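Local structure of Thiol:disulfide interchange protein (Klebsiella pneumoniae, 6DXN) at residues R102-K105 against D109-K112; G88-L93 against V111-Q116. The protein probably acts as a periplasmic thiol:disulfide oxidoreductase of the DsbA type, helping disulfide bonds to form in other proteins. All coordinates share one frame; numbering follows the deposited sequence. Where two conformers were deposited one is given.

Contact 1: R102-K105 against D109-K112; sequences RDIK and DIVK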
ATOM      1  N   ARG A 102     -18.316   8.039  -3.102  1.00 21.44           N
ATOM      2  CA  ARG A 102     -18.891   6.933  -2.328  1.00 22.59           C
ATOM      3  C   ARG A 102     -20.003   6.261  -3.143  1.00 22.83           C
ATOM      4  O   ARG A 102     -21.114   6.050  -2.654  1.00 23.41           O
ATOM      5  CB  ARG A 102     -19.362   7.357  -0.933  1.00 23.87           C
ATOM      6  CG  ARG A 102     -19.817   6.176  -0.084  1.00 25.77           C
ATOM      7  CD  ARG A 102     -19.888   6.396   1.417  1.00 27.40           C
ATOM      8  NE  ARG A 102     -20.567   7.617   1.814  1.00 28.69           N
ATOM      9  CZ  ARG A 102     -20.951   7.899   3.055  1.00 29.17           C
ATOM     10  NH1 ARG A 102     -20.817   7.003   4.019  1.00 26.81           N
ATOM     11  NH2 ARG A 102     -21.467   9.084   3.327  1.00 28.83           N
ATOM     12  N   ASP A 103     -19.675   5.909  -4.389  1.00 23.38           N
ATOM     13  CA  ASP A 103     -20.606   5.238  -5.275  1.00 24.02           C
ATOM     14  C   ASP A 103     -20.203   3.762  -5.379  1.00 23.86           C
ATOM     15  O   ASP A 103     -20.847   3.001  -6.083  1.00 21.72           O
ATOM     16  CB  ASP A 103     -20.719   5.945  -6.628  1.00 25.97           C
ATOM     17  CG  ASP A 103     -19.441   5.984  -7.444  1.00 25.50           C
ATOM     18  OD1 ASP A 103     -18.396   5.513  -6.943  1.00 28.90           O
ATOM     19  OD2 ASP A 103     -19.506   6.479  -8.579  1.00 27.74           O
ATOM     20  N   ILE A 104     -19.111   3.378  -4.697  1.00 23.07           N
ATOM     21  CA  ILE A 104     -18.736   1.965  -4.646  1.00 22.67           C
ATOM     22  C   ILE A 104     -19.300   1.405  -3.337  1.00 22.39           C
ATOM     23  O   ILE A 104     -18.732   1.611  -2.268  1.00 23.42           O
ATOM     24  CB  ILE A 104     -17.217   1.726  -4.782  1.00 21.27           C
ATOM     25  CG1 ILE A 104     -16.678   2.247  -6.117  1.00 21.44           C
ATOM     26  CG2 ILE A 104     -16.911   0.245  -4.602  1.00 20.03           C
ATOM     27  CD1 ILE A 104     -15.177   2.117  -6.274  1.00 22.64           C
ATOM     28  N   LYS A 105     -20.427   0.696  -3.458  1.00 22.81           N
ATOM     29  CA  LYS A 105     -21.131   0.142  -2.316  1.00 22.49           C
ATOM     30  C   LYS A 105     -21.064  -1.388  -2.326  1.00 20.52           C
ATOM     31  O   LYS A 105     -21.103  -2.004  -1.264  1.00 19.66           O
ATOM     32  CB  LYS A 105     -22.597   0.591  -2.354  1.00 25.56           C
ATOM     33  CG  LYS A 105     -22.830   2.095  -2.367  1.00 27.31           C
ATOM     34  CD  LYS A 105     -24.266   2.446  -2.741  1.00 31.19           C
ATOM     35  CE  LYS A 105     -24.590   3.919  -2.615  1.00 33.01           C
ATOM     36  NZ  LYS A 105     -24.629   4.350  -1.197  1.00 36.16           N
ATOM     37  N   ASP A 109     -19.859  -2.992  -8.104  1.00 19.69           N
ATOM     38  CA  ASP A 109     -19.500  -1.599  -8.388  1.00 18.40           C
ATOM     39  C   ASP A 109     -17.992  -1.450  -8.618  1.00 18.12           C
ATOM     40  O   ASP A 109     -17.559  -0.526  -9.327  1.00 18.00           O
ATOM     41  CB  ASP A 109     -19.962  -0.664  -7.269  1.00 17.75           C
ATOM     42  CG  ASP A 109     -21.460  -0.434  -7.260  1.00 18.27           C
ATOM     43  OD1 ASP A 109     -22.119  -0.859  -8.231  1.00 19.25           O
ATOM     44  OD2 ASP A 109     -21.947   0.173  -6.288  1.00 18.41           O
ATOM     45  N   ILE A 110     -17.195  -2.316  -7.984  1.00 17.63           N
ATOM     46  CA  ILE A 110     -15.746  -2.273  -8.169  1.00 19.25           C
ATOM     47  C   ILE A 110     -15.426  -2.693  -9.609  1.00 19.92           C
ATOM     48  O   ILE A 110     -14.540  -2.121 -10.237  1.00 23.78           O
ATOM     49  CB  ILE A 110     -15.019  -3.150  -7.128  1.00 18.81           C
ATOM     50  CG1 ILE A 110     -15.214  -2.610  -5.707  1.00 18.28           C
ATOM     51  CG2 ILE A 110     -13.547  -3.277  -7.486  1.00 20.00           C
ATOM     52  CD1 ILE A 110     -14.676  -3.511  -4.610  1.00 18.16           C
ATOM     53  N   VAL A 111     -16.170  -3.686 -10.118  1.00 19.77           N
ATOM     54  CA  VAL A 111     -15.992  -4.201 -11.468  1.00 19.57           C
ATOM     55  C   VAL A 111     -16.267  -3.082 -12.479  1.00 20.37           C
ATOM     56  O   VAL A 111     -15.595  -3.009 -13.506  1.00 18.28           O
ATOM     57  CB  VAL A 111     -16.882  -5.434 -11.734  1.00 19.85           C
ATOM     58  CG1 VAL A 111     -16.960  -5.773 -13.214  1.00 21.92           C
ATOM     59  CG2 VAL A 111     -16.429  -6.642 -10.935  1.00 19.80           C
ATOM     60  N   LYS A 112     -17.236  -2.209 -12.164  1.00 21.68           N
ATOM     61  CA  LYS A 112     -17.588  -1.102 -13.065  1.00 23.78           C
ATOM     62  C   LYS A 112     -16.376  -0.186 -13.280  1.00 21.11           C
ATOM     63  O   LYS A 112     -16.227   0.361 -14.350  1.00 20.81           O
ATOM     64  CB  LYS A 112     -18.814  -0.322 -12.577  1.00 24.69           C
ATOM     65  CG  LYS A 112     -20.125  -1.100 -12.634  1.00 26.68           C
ATOM     66  CD  LYS A 112     -21.370  -0.239 -12.535  1.00 27.91           C
ATOM     67  CE  LYS A 112     -21.397   0.658 -11.314  1.00 28.44           C
ATOM     68  NZ  LYS A 112     -22.657   1.432 -11.237  1.00 29.62           N
TER
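With chi1 of Asp-109 at -73°, its CG lies beside its own backbone N and anti to its carbonyl carbon, and the carboxylate reaches back to the chain at Asp-103 and Lys-105; in Ile-104 a chi1 of -61° leaves CG2 anti to the backbone N, where it meets Ile-110. The polar half of the contact is one bond: Lys-105 N donates to Asp-109 OD2 over 3.3 Å, nearly straight at 171°, through the lone pair that faces away from OD1. The same OD2 stands 3.0 Å from Asp-103 O, an approach of two acceptors that should cost electrostatic energy and may raise the proton affinity of the acid. That cost is probably offset in part by Lys-112, whose NZ makes a long salt bridge of 3.8 Å to Asp-109 OD1, and by the position of the acid in the first turn of helix 107-115. At the same turn, Asp-109 N is hydrogen-bonded to Thr-106 OG1. Beside the acid the contact turns apolar. Asp-109 CB lies 3.9 Å from Ile-104 CA, and Ile-104 CG2 packs closely on Ile-110 CG1, at 3.5 Å, the two side chains crossing at about a right angle. Leu-94 touches both isoleucines, while Ile-110 also rests on Ala-73, Leu-74 and Ala-77 of helix 71-83. Here an acid in the first turn binds the backbone of the approaching loop and a pair of buried isoleucines packs loop against helix, at a loop-to-helix junction in the helical domain that DsbA proteins carry inserted in their thioredoxin fold.

Contact 2: G88-L93 against V111-Q116; sequences GKVEKL and VKVFNQ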
ATOM      1  N   GLY A  88      -1.774   1.212 -11.567  1.00 32.61           N
ATOM      2  CA  GLY A  88      -1.355   2.612 -11.565  1.00 33.76           C
ATOM      3  C   GLY A  88      -2.510   3.567 -11.816  1.00 35.55           C
ATOM      4  O   GLY A  88      -2.505   4.687 -11.309  1.00 37.41           O
ATOM      5  N   LYS A  89      -3.508   3.114 -12.584  1.00 36.16           N
ATOM      6  CA  LYS A  89      -4.669   3.951 -12.936  1.00 34.28           C
ATOM      7  C   LYS A  89      -5.857   3.728 -11.988  1.00 31.01           C
ATOM      8  O   LYS A  89      -6.511   4.688 -11.569  1.00 35.05           O
ATOM      9  CB  LYS A  89      -5.157   3.634 -14.354  1.00 37.52           C
ATOM     10  CG  LYS A  89      -4.195   3.959 -15.487  1.00 38.56           C
ATOM     11  CD  LYS A  89      -4.788   3.693 -16.858  1.00 39.67           C
ATOM     12  CE  LYS A  89      -3.864   4.068 -17.997  1.00 40.85           C
ATOM     13  NZ  LYS A  89      -4.504   3.853 -19.317  1.00 39.85           N
ATOM     14  N   VAL A  90      -6.131   2.460 -11.662  1.00 27.28           N
ATOM     15  CA  VAL A  90      -7.316   2.093 -10.876  1.00 23.92           C
ATOM     16  C   VAL A  90      -7.193   2.568  -9.421  1.00 21.03           C
ATOM     17  O   VAL A  90      -8.219   2.742  -8.751  1.00 18.60           O
ATOM     18  CB  VAL A  90      -7.582   0.576 -10.925  1.00 24.60           C
ATOM     19  CG1 VAL A  90      -6.569  -0.193 -10.097  1.00 26.22           C
ATOM     20  CG2 VAL A  90      -8.996   0.224 -10.477  1.00 26.88           C
ATOM     21  N   GLU A  91      -5.962   2.788  -8.940  1.00 18.01           N
ATOM     22  CA  GLU A  91      -5.784   3.160  -7.544  1.00 17.61           C
ATOM     23  C   GLU A  91      -6.625   4.408  -7.196  1.00 17.60           C
ATOM     24  O   GLU A  91      -7.440   4.373  -6.275  1.00 14.43           O
ATOM     25  CB  GLU A  91      -4.302   3.365  -7.194  1.00 17.66           C
ATOM     26  CG  GLU A  91      -4.084   3.480  -5.694  1.00 18.17           C
ATOM     27  CD  GLU A  91      -2.676   3.774  -5.194  1.00 18.42           C
ATOM     28  OE1 GLU A  91      -1.734   3.776  -6.007  1.00 17.22           O
ATOM     29  OE2 GLU A  91      -2.539   4.032  -3.985  1.00 17.57           O
ATOM     30  N   LYS A  92      -6.425   5.509  -7.929  1.00 19.09           N
ATOM     31  CA  LYS A  92      -7.124   6.783  -7.609  1.00 22.48           C
ATOM     32  C   LYS A  92      -8.643   6.654  -7.771  1.00 21.43           C
ATOM     33  O   LYS A  92      -9.394   7.324  -7.053  1.00 24.02           O
ATOM     34  CB  LYS A  92      -6.594   7.931  -8.478  1.00 23.16           C
ATOM     35  CG  LYS A  92      -5.147   8.327  -8.215  1.00 23.92           C
ATOM     36  CD  LYS A  92      -4.641   9.456  -9.103  1.00 24.60           C
ATOM     37  CE  LYS A  92      -3.151   9.720  -8.971  1.00 27.60           C
ATOM     38  NZ  LYS A  92      -2.758  10.060  -7.581  1.00 28.19           N
ATOM     39  N   LEU A  93      -9.080   5.797  -8.697  1.00 21.42           N
ATOM     40  CA  LEU A  93     -10.502   5.595  -9.003  1.00 23.74           C
ATOM     41  C   LEU A  93     -11.213   4.830  -7.875  1.00 22.20           C
ATOM     42  O   LEU A  93     -12.424   5.038  -7.664  1.00 20.83           O
ATOM     43  CB  LEU A  93     -10.619   4.862 -10.340  1.00 25.50           C
ATOM     44  CG  LEU A  93      -9.946   5.557 -11.524  1.00 28.37           C
ATOM     45  CD1 LEU A  93      -9.967   4.665 -12.754  1.00 30.92           C
ATOM     46  CD2 LEU A  93     -10.599   6.899 -11.822  1.00 29.90           C
ATOM     47  N   VAL A 111     -16.170  -3.686 -10.118  1.00 19.77           N
ATOM     48  CA  VAL A 111     -15.992  -4.201 -11.468  1.00 19.57           C
ATOM     49  C   VAL A 111     -16.267  -3.082 -12.479  1.00 20.37           C
ATOM     50  O   VAL A 111     -15.595  -3.009 -13.506  1.00 18.28           O
ATOM     51  CB  VAL A 111     -16.882  -5.434 -11.734  1.00 19.85           C
ATOM     52  CG1 VAL A 111     -16.960  -5.773 -13.214  1.00 21.92           C
ATOM     53  CG2 VAL A 111     -16.429  -6.642 -10.935  1.00 19.80           C
ATOM     54  N   LYS A 112     -17.236  -2.209 -12.164  1.00 21.68           N
ATOM     55  CA  LYS A 112     -17.588  -1.102 -13.065  1.00 23.78           C
ATOM     56  C   LYS A 112     -16.376  -0.186 -13.280  1.00 21.11           C
ATOM     57  O   LYS A 112     -16.227   0.361 -14.350  1.00 20.81           O
ATOM     58  CB  LYS A 112     -18.814  -0.322 -12.577  1.00 24.69           C
ATOM     59  CG  LYS A 112     -20.125  -1.100 -12.634  1.00 26.68           C
ATOM     60  CD  LYS A 112     -21.370  -0.239 -12.535  1.00 27.91           C
ATOM     61  CE  LYS A 112     -21.397   0.658 -11.314  1.00 28.44           C
ATOM     62  NZ  LYS A 112     -22.657   1.432 -11.237  1.00 29.62           N
ATOM     63  N   VAL A 113     -15.507  -0.041 -12.274  1.00 22.97           N
ATOM     64  CA  VAL A 113     -14.306   0.808 -12.430  1.00 21.92           C
ATOM     65  C   VAL A 113     -13.422   0.220 -13.544  1.00 22.22           C
ATOM     66  O   VAL A 113     -12.935   0.944 -14.429  1.00 23.55           O
ATOM     67  CB  VAL A 113     -13.525   0.949 -11.105  1.00 24.50           C
ATOM     68  CG1 VAL A 113     -12.246   1.754 -11.287  1.00 25.37           C
ATOM     69  CG2 VAL A 113     -14.375   1.561  -9.999  1.00 24.54           C
ATOM     70  N   PHE A 114     -13.239  -1.104 -13.501  1.00 20.61           N
ATOM     71  CA  PHE A 114     -12.393  -1.845 -14.451  1.00 21.41           C
ATOM     72  C   PHE A 114     -12.972  -1.778 -15.873  1.00 23.04           C
ATOM     73  O   PHE A 114     -12.219  -1.749 -16.855  1.00 24.74           O
ATOM     74  CB  PHE A 114     -12.216  -3.283 -13.957  1.00 20.88           C
ATOM     75  CG  PHE A 114     -11.330  -3.426 -12.743  1.00 21.87           C
ATOM     76  CD1 PHE A 114     -11.705  -2.899 -11.516  1.00 23.86           C
ATOM     77  CD2 PHE A 114     -10.126  -4.113 -12.825  1.00 23.02           C
ATOM     78  CE1 PHE A 114     -10.890  -3.039 -10.404  1.00 24.13           C
ATOM     79  CE2 PHE A 114      -9.313  -4.251 -11.711  1.00 25.23           C
ATOM     80  CZ  PHE A 114      -9.696  -3.713 -10.504  1.00 24.71           C
ATOM     81  N   ASN A 115     -14.304  -1.748 -15.971  1.00 23.08           N
ATOM     82  CA  ASN A 115     -15.011  -1.672 -17.256  1.00 24.03           C
ATOM     83  C   ASN A 115     -14.649  -0.371 -17.983  1.00 27.20           C
ATOM     84  O   ASN A 115     -14.475  -0.369 -19.201  1.00 27.63           O
ATOM     85  CB  ASN A 115     -16.533  -1.710 -17.082  1.00 22.41           C
ATOM     86  CG  ASN A 115     -17.086  -3.029 -16.582  1.00 21.92           C
ATOM     87  OD1 ASN A 115     -18.155  -3.053 -15.980  1.00 18.70           O
ATOM     88  ND2 ASN A 115     -16.393  -4.128 -16.846  1.00 20.69           N
ATOM     89  N   GLN A 116     -14.543   0.717 -17.212  0.50 27.03           N
ATOM     90  CA  GLN A 116     -14.225   2.057 -17.722  0.50 27.15           C
ATOM     91  C   GLN A 116     -12.784   2.114 -18.246  0.50 28.35           C
ATOM     92  O   GLN A 116     -12.433   3.039 -18.982  0.50 29.06           O
ATOM     93  CB  GLN A 116     -14.423   3.078 -16.600  0.50 26.16           C
ATOM     94  CG  GLN A 116     -15.810   3.021 -15.980  0.50 24.47           C
ATOM     95  CD  GLN A 116     -15.864   3.697 -14.632  0.50 23.77           C
ATOM     96  OE1 GLN A 116     -15.021   4.526 -14.296  0.50 23.75           O
ATOM     97  NE2 GLN A 116     -16.859   3.333 -13.840  0.50 22.00           N
TER
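Helices 88-93 and 111-115 pass each other with their axes 10.5 Å apart at closest and their directions 132° apart, closer to antiparallel than to parallel, and Leu-93 faces Val-113 where the backbones come nearest. Apolar side chains bridge that gap. The CG1 methyl of Val-113, held anti to the backbone N by a chi1 of 177°, projects at the other helix and touches two residues one turn apart: Leu-93 through CB at 3.6 Å, and Val-90 through CG2 at 3.7 Å. Leu-93 CD1 adds a looser touch, 4.0 Å from Val-113 CG1. Val-90 and Val-113 cross at about a right angle and meet methyl to methyl. The CG2 of Val-90 does double duty, because it also approaches the ring of Phe-114, coming within 3.8 Å of CE1. Measured to the ring centroid, the same methyl is 4.2 Å away and 30° off the ring normal, an off-centre CH-pi contact displaced toward CE1 and CZ. The phenyl ring also touches Ala-77 and Val-80 of helix 71-83, and the ring of Tyr-124 meets it edge-to-face. Leu-117, in the loop that follows, touches both Val-90 and Leu-93. With Val-90, Val-113 and Phe-114 all buried, and methyl, methylene and ring carbons doing all of the close touching, attraction here probably comes mainly from dispersion and from the exclusion of water, less completely at Leu-93, which is partly exposed; the helix spacing is set at least partly by the shapes of these side chains, with the CH-pi contact adding only a weak directional element.

How the contacts relate
The two contacts have centres 10 Å apart, lie on the same side of the chain's centre and share helix 107-115, with Val-111 and Lys-112 belonging to both. Along the chain, helix 87-99 comes first, then the loop holding 102-105, then helix 107-115. Contact 1 ties this loop to the opening turns of the helix, whereas contact 2 sets the later turns against the preceding helix. They touch through Ile-104, whose CD1 is 3.9 Å from Val-113 CG2, which makes the isoleucine packing of contact 1 continuous with the valine packing of contact 2. Together they pack two successive helices and the loop between them together within the helical part of this DsbA-like protein, a local contact and a longer-range one joined through the same helix.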